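PDB 5LP5: penicillin-binding protein 2 (Pbp2), which probably crosslinks peptidoglycan as a penicillin-binding transpeptidase of the inner membrane, working in cell-shape maintenance and forming a complex with MreC. Local coordinates for residues A[299-307]-A[399-407]; A[257-267]-A[453-463]. All blocks are in the same frame, centred on the assembly; numbering follows the deposited sequence.

In the fold
Reading from the N terminus, the chain first forms a beta hairpin of strands 252-258 and 264-270, the second at the edge of the five-stranded antiparallel sheet. Segment 299-307 follows, in the loop leading to helix 314-324, whose start fits the SxxK pattern expected of the catalytic serine in this family. Contact 1 closes a loop of 91 residues when 399-407 comes back to that segment. After helix 441-453 the chain returns to the turn of the 252-258/264-270 hairpin, closing contact 2 over 185 residues. Contact 1 is thus nested within contact 2, all four segments lying in the transpeptidase region. The two also touch: D399 probably accepts hydrogen bonds from the backbone nitrogens of F461 and A462.

Contact 1 of 2, residues A[299-307]-A[399-407]; sequences LNRFANALY and DLPNEFVGI
A303 and F404 join the two loops with a backbone hydrogen bond, F404 N giving to A303 O at 3.1 Å and nearly straight at 169°. Both are irregular loops of the transpeptidase region, the first leading toward helix 314-324; they run in register in the same sense, with CA atoms 5.3 Å apart at A303 and E403, and spread to 7.1 Å between the CA atoms of L306 and G406. F404 holds CG anti to its carbonyl carbon (chi1 -80°), which swings the ring over N304, whose CA lies over one face, 3.9 Å from the centroid in a CH-pi contact; L306 CG meets the ring edge at CD2, 4.1 Å away. The N304 amide stands perpendicular to this ring and turns ND2 toward N402 O, but that distance is modelled too short for its detail to be trusted. At the other end L400 CD1 touches the rim of the F302 ring at CE1, 3.6 Å away. N300 OD1 sits over a face of the same ring and accepts from A303 N at 3.0 Å, an Asx motif that shapes the loop. E403 points its carboxylate back to T396, G397 and V398. L442 of helix 441-453 packs on F302, A303 and E403, I191 of helix 190-194 touches L400, and W413 and R417 of helix 411-418 meet I407.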
loop_
_atom_site.group_PDB
_atom_site.type_symbol
_atom_site.label_atom_id
_atom_site.label_comp_id
_atom_site.label_asym_id
_atom_site.label_seq_id
_atom_site.Cartn_x
_atom_site.Cartn_y
_atom_site.Cartn_z
ATOM N N LEU A 299 -9.847 18.351 16.139
ATOM C CA LEU A 299 -11.276 18.581 16.127
ATOM C C LEU A 299 -11.816 18.591 14.704
ATOM O O LEU A 299 -11.344 19.350 13.843
ATOM C CB LEU A 299 -11.618 19.892 16.827
ATOM C CG LEU A 299 -13.118 20.189 16.993
ATOM C CD1 LEU A 299 -13.782 19.220 17.950
ATOM C CD2 LEU A 299 -13.374 21.621 17.444
ATOM N N ASN A 300 -12.793 17.714 14.482
ATOM C CA ASN A 300 -13.622 17.736 13.306
ATOM C C ASN A 300 -14.711 18.781 13.540
ATOM O O ASN A 300 -15.612 18.600 14.344
ATOM C CB ASN A 300 -14.229 16.350 13.061
ATOM C CG ASN A 300 -15.067 16.284 11.794
ATOM O OD1 ASN A 300 -15.817 17.205 11.478
ATOM N ND2 ASN A 300 -14.934 15.185 11.063
ATOM N N ARG A 301 -14.620 19.884 12.818
ATOM C CA ARG A 301 -15.510 20.998 13.034
ATOM C C ARG A 301 -16.795 20.985 12.193
ATOM O O ARG A 301 -17.703 21.752 12.491
ATOM C CB ARG A 301 -14.743 22.279 12.766
ATOM C CG ARG A 301 -13.689 22.565 13.819
ATOM C CD ARG A 301 -12.984 23.880 13.530
ATOM N NE ARG A 301 -12.150 24.316 14.645
ATOM C CZ ARG A 301 -10.975 23.777 14.960
ATOM N NH1 ARG A 301 -10.458 22.746 14.259
ATOM N NH2 ARG A 301 -10.305 24.264 15.994
ATOM N N PHE A 302 -16.888 20.149 11.153
ATOM C CA PHE A 302 -18.137 20.077 10.383
ATOM C C PHE A 302 -19.152 19.049 10.939
ATOM O O PHE A 302 -20.354 19.164 10.681
ATOM C CB PHE A 302 -17.889 19.880 8.861
ATOM C CG PHE A 302 -17.121 18.629 8.492
ATOM C CD1 PHE A 302 -17.748 17.387 8.447
ATOM C CD2 PHE A 302 -15.768 18.699 8.157
ATOM C CE1 PHE A 302 -17.036 16.234 8.119
ATOM C CE2 PHE A 302 -15.065 17.547 7.821
ATOM C CZ PHE A 302 -15.703 16.314 7.800
ATOM N N ALA A 303 -18.655 18.075 11.710
ATOM C CA ALA A 303 -19.480 16.985 12.273
ATOM C C ALA A 303 -19.392 16.796 13.792
ATOM O O ALA A 303 -20.297 16.208 14.392
ATOM C CB ALA A 303 -19.118 15.673 11.596
ATOM N N ASN A 304 -18.307 17.259 14.413
ATOM C CA ASN A 304 -18.084 17.021 15.849
ATOM C C ASN A 304 -17.742 18.300 16.609
ATOM O O ASN A 304 -16.835 18.323 17.448
ATOM C CB ASN A 304 -16.987 15.970 16.038
ATOM C CG ASN A 304 -17.407 14.619 15.512
ATOM O OD1 ASN A 304 -16.946 14.157 14.468
ATOM N ND2 ASN A 304 -18.328 13.991 16.217
ATOM N N ALA A 305 -18.487 19.357 16.300
ATOM C CA ALA A 305 -18.318 20.671 16.926
ATOM C C ALA A 305 -19.630 21.401 16.818
ATOM O O ALA A 305 -20.308 21.331 15.772
ATOM C CB ALA A 305 -17.238 21.484 16.246
ATOM N N LEU A 306 -19.985 22.086 17.904
ATOM C CA LEU A 306 -21.272 22.759 18.032
ATOM C C LEU A 306 -21.087 24.287 18.144
ATOM O O LEU A 306 -20.217 24.779 18.856
ATOM C CB LEU A 306 -22.032 22.204 19.246
ATOM C CG LEU A 306 -22.641 20.786 19.141
ATOM C CD1 LEU A 306 -23.092 20.222 20.488
ATOM C CD2 LEU A 306 -23.800 20.762 18.142
ATOM N N TYR A 307 -21.904 25.031 17.409
ATOM C CA TYR A 307 -21.863 26.486 17.435
ATOM C C TYR A 307 -23.307 27.011 17.409
ATOM O O TYR A 307 -24.186 26.343 16.876
ATOM C CB TYR A 307 -21.134 27.045 16.214
ATOM C CG TYR A 307 -19.738 26.524 15.933
ATOM C CD1 TYR A 307 -19.536 25.433 15.103
ATOM C CD2 TYR A 307 -18.630 27.168 16.433
ATOM C CE1 TYR A 307 -18.263 24.976 14.822
ATOM C CE2 TYR A 307 -17.351 26.733 16.149
ATOM C CZ TYR A 307 -17.170 25.641 15.332
ATOM O OH TYR A 307 -15.898 25.192 15.032
ATOM N N ASP A 399 -21.826 9.702 6.590
ATOM C CA ASP A 399 -21.100 8.442 6.716
ATOM C C ASP A 399 -19.692 8.618 7.340
ATOM O O ASP A 399 -18.653 8.303 6.734
ATOM C CB ASP A 399 -21.073 7.677 5.374
ATOM C CG ASP A 399 -20.413 8.450 4.241
ATOM O OD1 ASP A 399 -20.321 9.688 4.293
ATOM O OD2 ASP A 399 -19.976 7.801 3.283
ATOM N N LEU A 400 -19.695 9.142 8.565
ATOM C CA LEU A 400 -18.526 9.178 9.434
ATOM C C LEU A 400 -18.968 8.652 10.782
ATOM O O LEU A 400 -20.164 8.514 11.031
ATOM C CB LEU A 400 -18.001 10.605 9.595
ATOM C CG LEU A 400 -17.340 11.267 8.396
ATOM C CD1 LEU A 400 -16.877 12.673 8.776
ATOM C CD2 LEU A 400 -16.176 10.407 7.943
ATOM N N PRO A 401 -18.005 8.351 11.669
ATOM C CA PRO A 401 -18.396 7.999 13.034
ATOM C C PRO A 401 -18.783 9.217 13.897
ATOM O O PRO A 401 -18.255 10.326 13.717
ATOM C CB PRO A 401 -17.141 7.318 13.591
ATOM C CG PRO A 401 -16.163 7.206 12.459
ATOM C CD PRO A 401 -16.552 8.245 11.468
ATOM N N ASN A 402 -19.709 8.976 14.817
ATOM C CA ASN A 402 -20.083 9.928 15.864
ATOM C C ASN A 402 -20.476 11.297 15.356
ATOM O O ASN A 402 -19.876 12.265 15.767
ATOM C CB ASN A 402 -18.931 10.116 16.863
ATOM C CG ASN A 402 -18.801 8.968 17.838
ATOM O OD1 ASN A 402 -18.230 7.913 17.528
ATOM N ND2 ASN A 402 -19.300 9.186 19.056
ATOM N N GLU A 403 -21.478 11.405 14.493
ATOM C CA GLU A 403 -22.014 12.727 14.164
ATOM C C GLU A 403 -22.800 13.300 15.349
ATOM O O GLU A 403 -23.597 12.608 15.969
ATOM C CB GLU A 403 -22.917 12.666 12.948
ATOM C CG GLU A 403 -23.253 14.041 12.413
ATOM C CD GLU A 403 -24.344 14.007 11.377
ATOM O OE1 GLU A 403 -24.642 12.909 10.866
ATOM O OE2 GLU A 403 -24.896 15.085 11.083
ATOM N N PHE A 404 -22.562 14.567 15.660
ATOM C CA PHE A 404 -23.261 15.237 16.756
ATOM C C PHE A 404 -24.659 15.675 16.355
ATOM O O PHE A 404 -24.848 16.260 15.296
ATOM C CB PHE A 404 -22.482 16.474 17.196
ATOM C CG PHE A 404 -21.319 16.182 18.091
ATOM C CD1 PHE A 404 -20.879 14.870 18.307
ATOM C CD2 PHE A 404 -20.624 17.225 18.683
ATOM C CE1 PHE A 404 -19.804 14.613 19.122
ATOM C CE2 PHE A 404 -19.537 16.967 19.489
ATOM C CZ PHE A 404 -19.137 15.661 19.718
ATOM N N VAL A 405 -25.632 15.391 17.210
ATOM C CA VAL A 405 -26.936 16.062 17.146
ATOM C C VAL A 405 -26.801 17.369 17.867
ATOM O O VAL A 405 -25.959 17.531 18.770
ATOM C CB VAL A 405 -28.098 15.268 17.810
ATOM C CG1 VAL A 405 -28.330 13.949 17.077
ATOM C CG2 VAL A 405 -27.871 15.036 19.309
ATOM N N GLY A 406 -27.660 18.297 17.503
ATOM C CA GLY A 406 -27.606 19.594 18.135
ATOM C C GLY A 406 -28.402 19.667 19.415
ATOM O O GLY A 406 -28.579 18.686 20.132
ATOM N N ILE A 407 -28.847 20.879 19.688
ATOM C CA ILE A 407 -29.840 21.147 20.682
ATOM C C ILE A 407 -30.742 22.196 20.088
ATOM O O ILE A 407 -30.305 23.317 19.837
ATOM C CB ILE A 407 -29.207 21.720 21.959
ATOM C CG1 ILE A 407 -28.417 20.631 22.678
ATOM C CG2 ILE A 407 -30.284 22.279 22.880
ATOM C CD1 ILE A 407 -27.495 21.170 23.743
#

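Contact 2 of 2, residues A[257-267]-A[453-463]; sequences MDAENGELLVA and TGKLATPHFAI
G262 and H460 meet where the turn of a beta hairpin receives the returning loop: H460 N donates to G262 O at 2.8 Å, and L264 N donates to H460 O at 3.0 Å. Together they make a single parallel bridge between E263 and H460. G262, at a positive phi of 98°, brings its CA to T458 O in a CA-H...O contact. Next to the bridge, L264 CD1 lies over one face of the F461 ring, 3.6 Å from its centroid and offset toward the rim, while A267 CB comes in at the ring edge. L264 CD2 turns to P459 CB at 3.8 Å. M257 runs extended as far as SD, which lies beside P459 CG; the turn about CG-SD (chi3 67°) then brings CE to A457 CB. E263 CA, from across the contact, lies over one face of the H460 ring toward its rim. Within its own segment, H460 ND1 donates to T458 O at 2.9 Å, in both the ring plane and the carbonyl plane. A water accepts from T458 N and donates to N261 O. Asx turns at D258 and N261 shape the hairpin turn, and E263 OE1 forms a salt bridge with R59. The loop meets edge strand 264-270 through this one bridge at its start, just before a classic bulge at L265 and V266 opposite V256; L445 of helix 441-453 packs on M257 and L264, and helix 237-246 on L265 and V266.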
loop_
_atom_site.group_PDB
_atom_site.type_symbol
_atom_site.label_atom_id
_atom_site.label_comp_id
_atom_site.label_asym_id
_atom_site.label_seq_id
_atom_site.Cartn_x
_atom_site.Cartn_y
_atom_site.Cartn_z
ATOM N N MET A 257 -22.023 20.847 -1.266
ATOM C CA MET A 257 -22.854 19.664 -1.415
ATOM C C MET A 257 -23.804 19.694 -2.593
ATOM O O MET A 257 -24.560 20.626 -2.775
ATOM C CB MET A 257 -23.669 19.439 -0.158
ATOM C CG MET A 257 -24.538 18.190 -0.232
ATOM S SD MET A 257 -25.548 17.880 1.228
ATOM C CE MET A 257 -26.710 19.236 1.179
ATOM N N ASP A 258 -23.779 18.629 -3.379
ATOM C CA ASP A 258 -24.791 18.384 -4.405
ATOM C C ASP A 258 -26.144 18.207 -3.710
ATOM O O ASP A 258 -26.400 17.180 -3.090
ATOM C CB ASP A 258 -24.408 17.122 -5.182
ATOM C CG ASP A 258 -25.298 16.863 -6.376
ATOM O OD1 ASP A 258 -26.493 17.220 -6.306
ATOM O OD2 ASP A 258 -24.809 16.270 -7.375
ATOM N N ALA A 259 -27.001 19.214 -3.827
ATOM C CA ALA A 259 -28.258 19.266 -3.075
ATOM C C ALA A 259 -29.368 18.327 -3.586
ATOM O O ALA A 259 -30.462 18.268 -2.996
ATOM C CB ALA A 259 -28.771 20.704 -3.034
ATOM N N GLU A 260 -29.087 17.604 -4.675
ATOM C CA GLU A 260 -30.039 16.644 -5.260
ATOM C C GLU A 260 -29.842 15.205 -4.795
ATOM O O GLU A 260 -30.779 14.409 -4.881
ATOM C CB GLU A 260 -29.958 16.670 -6.789
ATOM C CG GLU A 260 -30.419 17.977 -7.412
ATOM C CD GLU A 260 -30.185 18.045 -8.905
ATOM O OE1 GLU A 260 -29.055 17.720 -9.347
ATOM O OE2 GLU A 260 -31.134 18.436 -9.619
ATOM N N ASN A 261 -28.633 14.862 -4.339
ATOM C CA ASN A 261 -28.335 13.506 -3.830
ATOM C C ASN A 261 -27.504 13.428 -2.543
ATOM O O ASN A 261 -27.400 12.359 -1.939
ATOM C CB ASN A 261 -27.630 12.687 -4.910
ATOM C CG ASN A 261 -26.291 13.278 -5.326
ATOM O OD1 ASN A 261 -25.629 13.970 -4.559
ATOM N ND2 ASN A 261 -25.889 12.993 -6.543
ATOM N N GLY A 262 -26.877 14.531 -2.152
ATOM C CA GLY A 262 -26.173 14.596 -0.868
ATOM C C GLY A 262 -24.677 14.371 -0.912
ATOM O O GLY A 262 -24.046 14.192 0.121
ATOM N N GLU A 263 -24.103 14.371 -2.109
ATOM C CA GLU A 263 -22.676 14.161 -2.253
ATOM C C GLU A 263 -21.913 15.387 -1.734
ATOM O O GLU A 263 -22.247 16.527 -2.060
ATOM C CB GLU A 263 -22.307 13.853 -3.710
ATOM C CG GLU A 263 -22.636 12.431 -4.146
ATOM C CD GLU A 263 -22.192 12.095 -5.569
ATOM O OE1 GLU A 263 -21.844 13.024 -6.338
ATOM O OE2 GLU A 263 -22.194 10.883 -5.907
ATOM N N LEU A 264 -20.901 15.136 -0.907
ATOM C CA LEU A 264 -20.023 16.186 -0.427
ATOM C C LEU A 264 -18.799 16.310 -1.350
ATOM O O LEU A 264 -18.008 15.378 -1.507
ATOM C CB LEU A 264 -19.591 15.902 1.006
ATOM C CG LEU A 264 -20.757 15.894 1.991
ATOM C CD1 LEU A 264 -20.317 15.326 3.317
ATOM C CD2 LEU A 264 -21.359 17.283 2.173
ATOM N N LEU A 265 -18.669 17.467 -1.982
ATOM C CA LEU A 265 -17.546 17.745 -2.835
ATOM C C LEU A 265 -16.420 18.386 -2.024
ATOM O O LEU A 265 -15.262 18.211 -2.341
ATOM C CB LEU A 265 -17.970 18.657 -3.987
ATOM C CG LEU A 265 -19.110 18.178 -4.909
ATOM C CD1 LEU A 265 -19.484 19.225 -5.957
ATOM C CD2 LEU A 265 -18.749 16.881 -5.602
ATOM N N VAL A 266 -16.771 19.138 -0.989
ATOM C CA VAL A 266 -15.801 19.664 -0.037
ATOM C C VAL A 266 -16.264 19.384 1.388
ATOM O O VAL A 266 -17.455 19.324 1.664
ATOM C CB VAL A 266 -15.631 21.178 -0.210
ATOM C CG1 VAL A 266 -14.634 21.731 0.785
ATOM C CG2 VAL A 266 -15.190 21.494 -1.634
ATOM N N ALA A 267 -15.293 19.202 2.278
ATOM C CA ALA A 267 -15.492 19.108 3.726
ATOM C C ALA A 267 -14.155 19.441 4.403
ATOM O O ALA A 267 -13.300 18.568 4.651
ATOM C CB ALA A 267 -15.974 17.732 4.121
ATOM N N THR A 453 -34.006 23.217 -2.455
ATOM C CA THR A 453 -34.527 22.093 -3.240
ATOM C C THR A 453 -35.983 21.758 -2.949
ATOM O O THR A 453 -36.702 21.347 -3.845
ATOM C CB THR A 453 -33.720 20.791 -2.987
ATOM O OG1 THR A 453 -32.313 21.068 -2.994
ATOM C CG2 THR A 453 -34.029 19.732 -4.051
ATOM N N GLY A 454 -36.408 21.897 -1.697
ATOM C CA GLY A 454 -37.729 21.418 -1.276
ATOM C C GLY A 454 -37.685 20.002 -0.725
ATOM O O GLY A 454 -38.695 19.478 -0.191
ATOM N N LYS A 455 -36.504 19.386 -0.835
ATOM C CA LYS A 455 -36.256 18.073 -0.250
ATOM C C LYS A 455 -34.884 18.026 0.403
ATOM O O LYS A 455 -33.991 18.825 0.068
ATOM C CB LYS A 455 -36.426 16.972 -1.300
ATOM C CG LYS A 455 -37.866 16.857 -1.780
ATOM C CD LYS A 455 -38.026 15.800 -2.842
ATOM C CE LYS A 455 -39.389 15.899 -3.503
ATOM N NZ LYS A 455 -39.764 14.616 -4.168
ATOM N N LEU A 456 -34.750 17.084 1.338
ATOM C CA LEU A 456 -33.622 17.029 2.284
ATOM C C LEU A 456 -32.562 15.980 1.936
ATOM O O LEU A 456 -32.818 14.773 1.937
ATOM C CB LEU A 456 -34.144 16.752 3.700
ATOM C CG LEU A 456 -33.114 16.781 4.834
ATOM C CD1 LEU A 456 -32.498 18.168 4.998
ATOM C CD2 LEU A 456 -33.766 16.316 6.127
ATOM N N ALA A 457 -31.361 16.453 1.673
ATOM C CA ALA A 457 -30.284 15.570 1.275
ATOM C C ALA A 457 -29.594 15.007 2.500
ATOM O O ALA A 457 -29.349 15.726 3.462
ATOM C CB ALA A 457 -29.280 16.343 0.432
ATOM N N THR A 458 -29.286 13.721 2.465
ATOM C CA THR A 458 -28.365 13.126 3.436
ATOM C C THR A 458 -26.935 13.306 2.916
ATOM O O THR A 458 -26.570 12.639 1.929
ATOM C CB THR A 458 -28.643 11.622 3.616
ATOM O OG1 THR A 458 -29.945 11.444 4.174
ATOM C CG2 THR A 458 -27.641 10.986 4.526
ATOM N N PRO A 459 -26.123 14.198 3.564
ATOM C CA PRO A 459 -24.732 14.371 3.110
ATOM C C PRO A 459 -23.966 13.095 3.275
ATOM O O PRO A 459 -24.202 12.381 4.240
ATOM C CB PRO A 459 -24.172 15.443 4.045
ATOM C CG PRO A 459 -25.369 16.135 4.602
ATOM C CD PRO A 459 -26.418 15.067 4.715
ATOM N N HIS A 460 -23.090 12.780 2.330
ATOM C CA HIS A 460 -22.297 11.565 2.419
ATOM C C HIS A 460 -21.068 11.737 1.582
ATOM O O HIS A 460 -21.000 12.658 0.800
ATOM C CB HIS A 460 -23.100 10.314 2.012
ATOM C CG HIS A 460 -23.639 10.358 0.620
ATOM N ND1 HIS A 460 -24.781 11.053 0.286
ATOM C CD2 HIS A 460 -23.209 9.768 -0.520
ATOM C CE1 HIS A 460 -25.017 10.907 -1.006
ATOM N NE2 HIS A 460 -24.080 10.124 -1.517
ATOM N N PHE A 461 -20.085 10.871 1.804
ATOM C CA PHE A 461 -18.804 10.916 1.103
ATOM C C PHE A 461 -18.651 9.755 0.119
ATOM O O PHE A 461 -18.045 9.909 -0.936
ATOM C CB PHE A 461 -17.655 10.870 2.098
ATOM C CG PHE A 461 -17.506 12.127 2.907
ATOM C CD1 PHE A 461 -16.847 13.230 2.391
ATOM C CD2 PHE A 461 -18.028 12.203 4.185
ATOM C CE1 PHE A 461 -16.696 14.377 3.135
ATOM C CE2 PHE A 461 -17.884 13.344 4.939
ATOM C CZ PHE A 461 -17.221 14.433 4.411
ATOM N N ALA A 462 -19.180 8.587 0.458
ATOM C CA ALA A 462 -19.033 7.417 -0.387
ATOM C C ALA A 462 -19.996 7.458 -1.587
ATOM O O ALA A 462 -21.213 7.336 -1.425
ATOM C CB ALA A 462 -19.261 6.161 0.435
ATOM N N ILE A 463 -19.451 7.598 -2.796
ATOM C CA ILE A 463 -20.287 7.731 -3.988
ATOM C C ILE A 463 -21.242 6.567 -4.131
ATOM O O ILE A 463 -22.374 6.760 -4.525
ATOM C CB ILE A 463 -19.454 7.903 -5.279
ATOM C CG1 ILE A 463 -18.843 9.307 -5.301
ATOM C CG2 ILE A 463 -20.333 7.714 -6.515
ATOM C CD1 ILE A 463 -17.974 9.619 -6.503
HETATM O O HOH W 1 -29.289 12.079 0.158
#